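Local coordinates for protein esterase (Alcaligenes sp., PDB 1QLW) that probably hydrolyses carboxylic esters, as a bacterial esterase of the alpha/beta-hydrolase fold, at residues 268-273 with 283-288. Sequence-based numbering, arbitrary orientation.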
ATOM      1  N   ALA A 268      -3.501 -30.216  12.825  1.00 17.61           N
ATOM      2  CA  ALA A 268      -3.025 -29.473  13.986  1.00 18.77           C
ATOM      3  C   ALA A 268      -4.046 -28.434  14.428  1.00 17.45           C
ATOM      4  O   ALA A 268      -4.200 -28.209  15.622  1.00 18.60           O
ATOM      5  CB  ALA A 268      -1.697 -28.799  13.685  1.00 20.87           C
ATOM      6  N   CYS A 269      -4.720 -27.789  13.481  1.00 16.97           N
ATOM      7  CA  CYS A 269      -5.740 -26.812  13.870  1.00 16.90           C
ATOM      8  C   CYS A 269      -6.896 -27.503  14.573  1.00 15.82           C
ATOM      9  O   CYS A 269      -7.433 -26.940  15.531  1.00 16.21           O
ATOM     10  CB  CYS A 269      -6.160 -26.009  12.657  1.00 16.75           C
ATOM     11  SG  CYS A 269      -4.904 -24.796  12.187  1.00 19.23           S
ATOM     12  N   HIS A 270      -7.277 -28.711  14.169  1.00 15.99           N
ATOM     13  CA  HIS A 270      -8.293 -29.446  14.928  1.00 16.36           C
ATOM     14  C   HIS A 270      -7.826 -29.700  16.358  1.00 16.21           C
ATOM     15  O   HIS A 270      -8.629 -29.601  17.286  1.00 17.84           O
ATOM     16  CB  HIS A 270      -8.598 -30.801  14.296  1.00 16.97           C
ATOM     17  CG  HIS A 270      -9.564 -30.728  13.164  1.00 16.82           C
ATOM     18  ND1 HIS A 270     -10.881 -30.349  13.313  1.00 17.82           N
ATOM     19  CD2 HIS A 270      -9.392 -31.049  11.851  1.00 17.81           C
ATOM     20  CE1 HIS A 270     -11.492 -30.464  12.147  1.00 18.09           C
ATOM     21  NE2 HIS A 270     -10.608 -30.870  11.241  1.00 18.52           N
ATOM     22  N   ALA A 271      -6.564 -30.062  16.547  1.00 16.74           N
ATOM     23  CA  ALA A 271      -6.085 -30.356  17.906  1.00 17.57           C
ATOM     24  C   ALA A 271      -6.260 -29.104  18.764  1.00 16.54           C
ATOM     25  O   ALA A 271      -6.637 -29.195  19.926  1.00 17.74           O
ATOM     26  CB  ALA A 271      -4.672 -30.856  17.879  1.00 19.50           C
ATOM     27  N   PHE A 272      -5.925 -27.943  18.210  1.00 16.69           N
ATOM     28  CA  PHE A 272      -6.104 -26.675  18.900  1.00 16.16           C
ATOM     29  C   PHE A 272      -7.555 -26.417  19.241  1.00 16.23           C
ATOM     30  O   PHE A 272      -7.869 -26.121  20.391  1.00 17.18           O
ATOM     31  CB  PHE A 272      -5.537 -25.544  18.015  1.00 16.94           C
ATOM     32  CG  PHE A 272      -5.993 -24.176  18.413  1.00 17.20           C
ATOM     33  CD1 PHE A 272      -5.737 -23.662  19.664  1.00 18.35           C
ATOM     34  CD2 PHE A 272      -6.714 -23.456  17.464  1.00 18.60           C
ATOM     35  CE1 PHE A 272      -6.212 -22.384  19.969  1.00 20.13           C
ATOM     36  CE2 PHE A 272      -7.161 -22.186  17.763  1.00 19.96           C
ATOM     37  CZ  PHE A 272      -6.924 -21.682  19.018  1.00 20.20           C
ATOM     38  N   ILE A 273      -8.426 -26.480  18.249  1.00 15.69           N
ATOM     39  CA  ILE A 273      -9.839 -26.176  18.476  1.00 15.51           C
ATOM     40  C   ILE A 273     -10.436 -27.119  19.497  1.00 15.82           C
ATOM     41  O   ILE A 273     -11.179 -26.686  20.386  1.00 16.43           O
ATOM     42  CB  ILE A 273     -10.585 -26.222  17.141  1.00 16.24           C
ATOM     43  CG1 ILE A 273     -10.166 -25.058  16.220  1.00 16.37           C
ATOM     44  CG2 ILE A 273     -12.097 -26.223  17.357  1.00 17.41           C
ATOM     45  CD1 ILE A 273     -10.549 -23.680  16.726  1.00 16.35           C
ATOM     46  N   GLY A 283     -14.489 -22.663  20.085  1.00 18.01           N
ATOM     47  CA  GLY A 283     -13.784 -22.731  18.824  1.00 17.17           C
ATOM     48  C   GLY A 283     -14.539 -23.571  17.812  1.00 16.47           C
ATOM     49  O   GLY A 283     -15.163 -24.567  18.169  1.00 17.26           O
ATOM     50  N   GLN A 284     -14.405 -23.212  16.545  1.00 16.01           N
ATOM     51  CA  GLN A 284     -14.950 -23.990  15.454  1.00 16.31           C
ATOM     52  C   GLN A 284     -13.926 -24.080  14.335  1.00 15.56           C
ATOM     53  O   GLN A 284     -13.320 -23.070  13.971  1.00 15.66           O
ATOM     54  CB  GLN A 284     -16.234 -23.368  14.896  1.00 18.50           C
ATOM     55  CG  GLN A 284     -16.813 -24.046  13.682  1.00 23.49           C
ATOM     56  CD  GLN A 284     -18.115 -23.453  13.189  1.00 26.90           C
ATOM     57  OE1 GLN A 284     -18.872 -22.849  13.939  1.00 30.18           O
ATOM     58  NE2 GLN A 284     -18.367 -23.703  11.907  1.00 31.95           N
ATOM     59  N   LEU A 285     -13.785 -25.274  13.782  1.00 16.17           N
ATOM     60  CA  LEU A 285     -12.999 -25.467  12.575  1.00 16.37           C
ATOM     61  C   LEU A 285     -14.025 -25.697  11.460  1.00 15.52           C
ATOM     62  O   LEU A 285     -14.703 -26.732  11.439  1.00 17.01           O
ATOM     63  CB  LEU A 285     -11.994 -26.613  12.682  1.00 19.36           C
ATOM     64  CG  LEU A 285     -10.903 -26.445  11.596  1.00 23.33           C
ATOM     65  CD1 LEU A 285      -9.581 -27.015  12.038  1.00 25.76           C
ATOM     66  CD2 LEU A 285     -11.388 -26.973  10.259  1.00 20.71           C
ATOM     67  N   MET A 286     -14.145 -24.719  10.588  1.00 15.57           N
ATOM     68  CA  MET A 286     -15.032 -24.787   9.452  1.00 16.64           C
ATOM     69  C   MET A 286     -14.282 -25.315   8.236  1.00 15.71           C
ATOM     70  O   MET A 286     -13.445 -24.599   7.681  1.00 16.68           O
ATOM     71  CB  MET A 286     -15.579 -23.381   9.208  1.00 18.04           C
ATOM     72  CG  MET A 286     -16.467 -23.250   7.995  1.00 22.00           C
ATOM     73  SD  MET A 286     -17.028 -21.563   7.732  1.00 25.57           S
ATOM     74  CE  MET A 286     -18.173 -21.357   9.075  1.00 25.15           C
ATOM     75  N   SER A 287     -14.561 -26.554   7.874  1.00 17.21           N
ATOM     76  CA  SER A 287     -14.010 -27.162   6.674  1.00 17.51           C
ATOM     77  C   SER A 287     -15.096 -27.008   5.611  1.00 17.56           C
ATOM     78  O   SER A 287     -16.169 -27.615   5.692  1.00 19.29           O
ATOM     79  CB  SER A 287     -13.621 -28.605   6.942  1.00 21.32           C
ATOM     80  OG  SER A 287     -13.272 -29.285   5.785  1.00 24.80           O
ATOM     81  N   LEU A 288     -14.837 -26.197   4.592  1.00 16.64           N
ATOM     82  CA  LEU A 288     -15.867 -25.892   3.603  1.00 16.96           C
ATOM     83  C   LEU A 288     -16.455 -27.118   2.961  1.00 17.05           C
ATOM     84  O   LEU A 288     -17.687 -27.143   2.801  1.00 17.95           O
ATOM     85  CB  LEU A 288     -15.337 -24.829   2.643  1.00 16.78           C
ATOM     86  CG  LEU A 288     -15.083 -23.460   3.301  1.00 17.05           C
ATOM     87  CD1 LEU A 288     -14.340 -22.563   2.332  1.00 17.82           C
ATOM     88  CD2 LEU A 288     -16.377 -22.814   3.747  1.00 19.27           C
TER
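Leu285 projects from the edge strand toward the helix and sets CD1 against Cys269 CB, His270 N and the imidazole. That methyl lies 3.6 Å from Cys269 CB and equally close to His270 N, so it rests on the helix backbone itself. It also lies over one face of the imidazole: Leu285 CD1 is 3.8 Å from the centroid of the His270 ring and only 7° off the ring normal, a CH-pi contact over the middle of that face. Two torsions make this possible. His270 turns CG beside its own backbone N (chi1 -82°), which folds the ring over the leucine, while Leu285 holds CG anti to its N and extends toward the helix; the two side chains cross at about a right angle.

One turn further along, Ile273 packs as closely, but on the strand backbone. Its CG2 is 3.6 Å from Gly283 O, and its CD1 comes within 3.9 Å of Gln284 N. Gly283 has no side chain, which lets the isoleucine lie close to the chain; the CA atoms of Ile273 and Gly283 are 5.2 Å apart. Ile273 CG1 meets Leu285 CB more loosely, at 4.3 Å. On this inner side Ile273 also touches Val248, and Cys269 is tied to Cys234 by a disulfide. The solvent side is His270, exposed, with the partly exposed Leu285 against its face.

The axis of 268-273 runs at 154° to that of strand 283-287, in the second half of a right-handed beta-alpha-beta crossover from strand 248-252, and Met286 on the strand's far face packs on helix 306-319. Gln284 and Met286 bond through their backbones to strand 248-252. Between helix and strand there are neither hydrogen bonds nor salt bridges; the contact rests on apolar packing and one CH-pi contact, with an imidazole face as its outer lid and a disulfide that probably stiffens the helix.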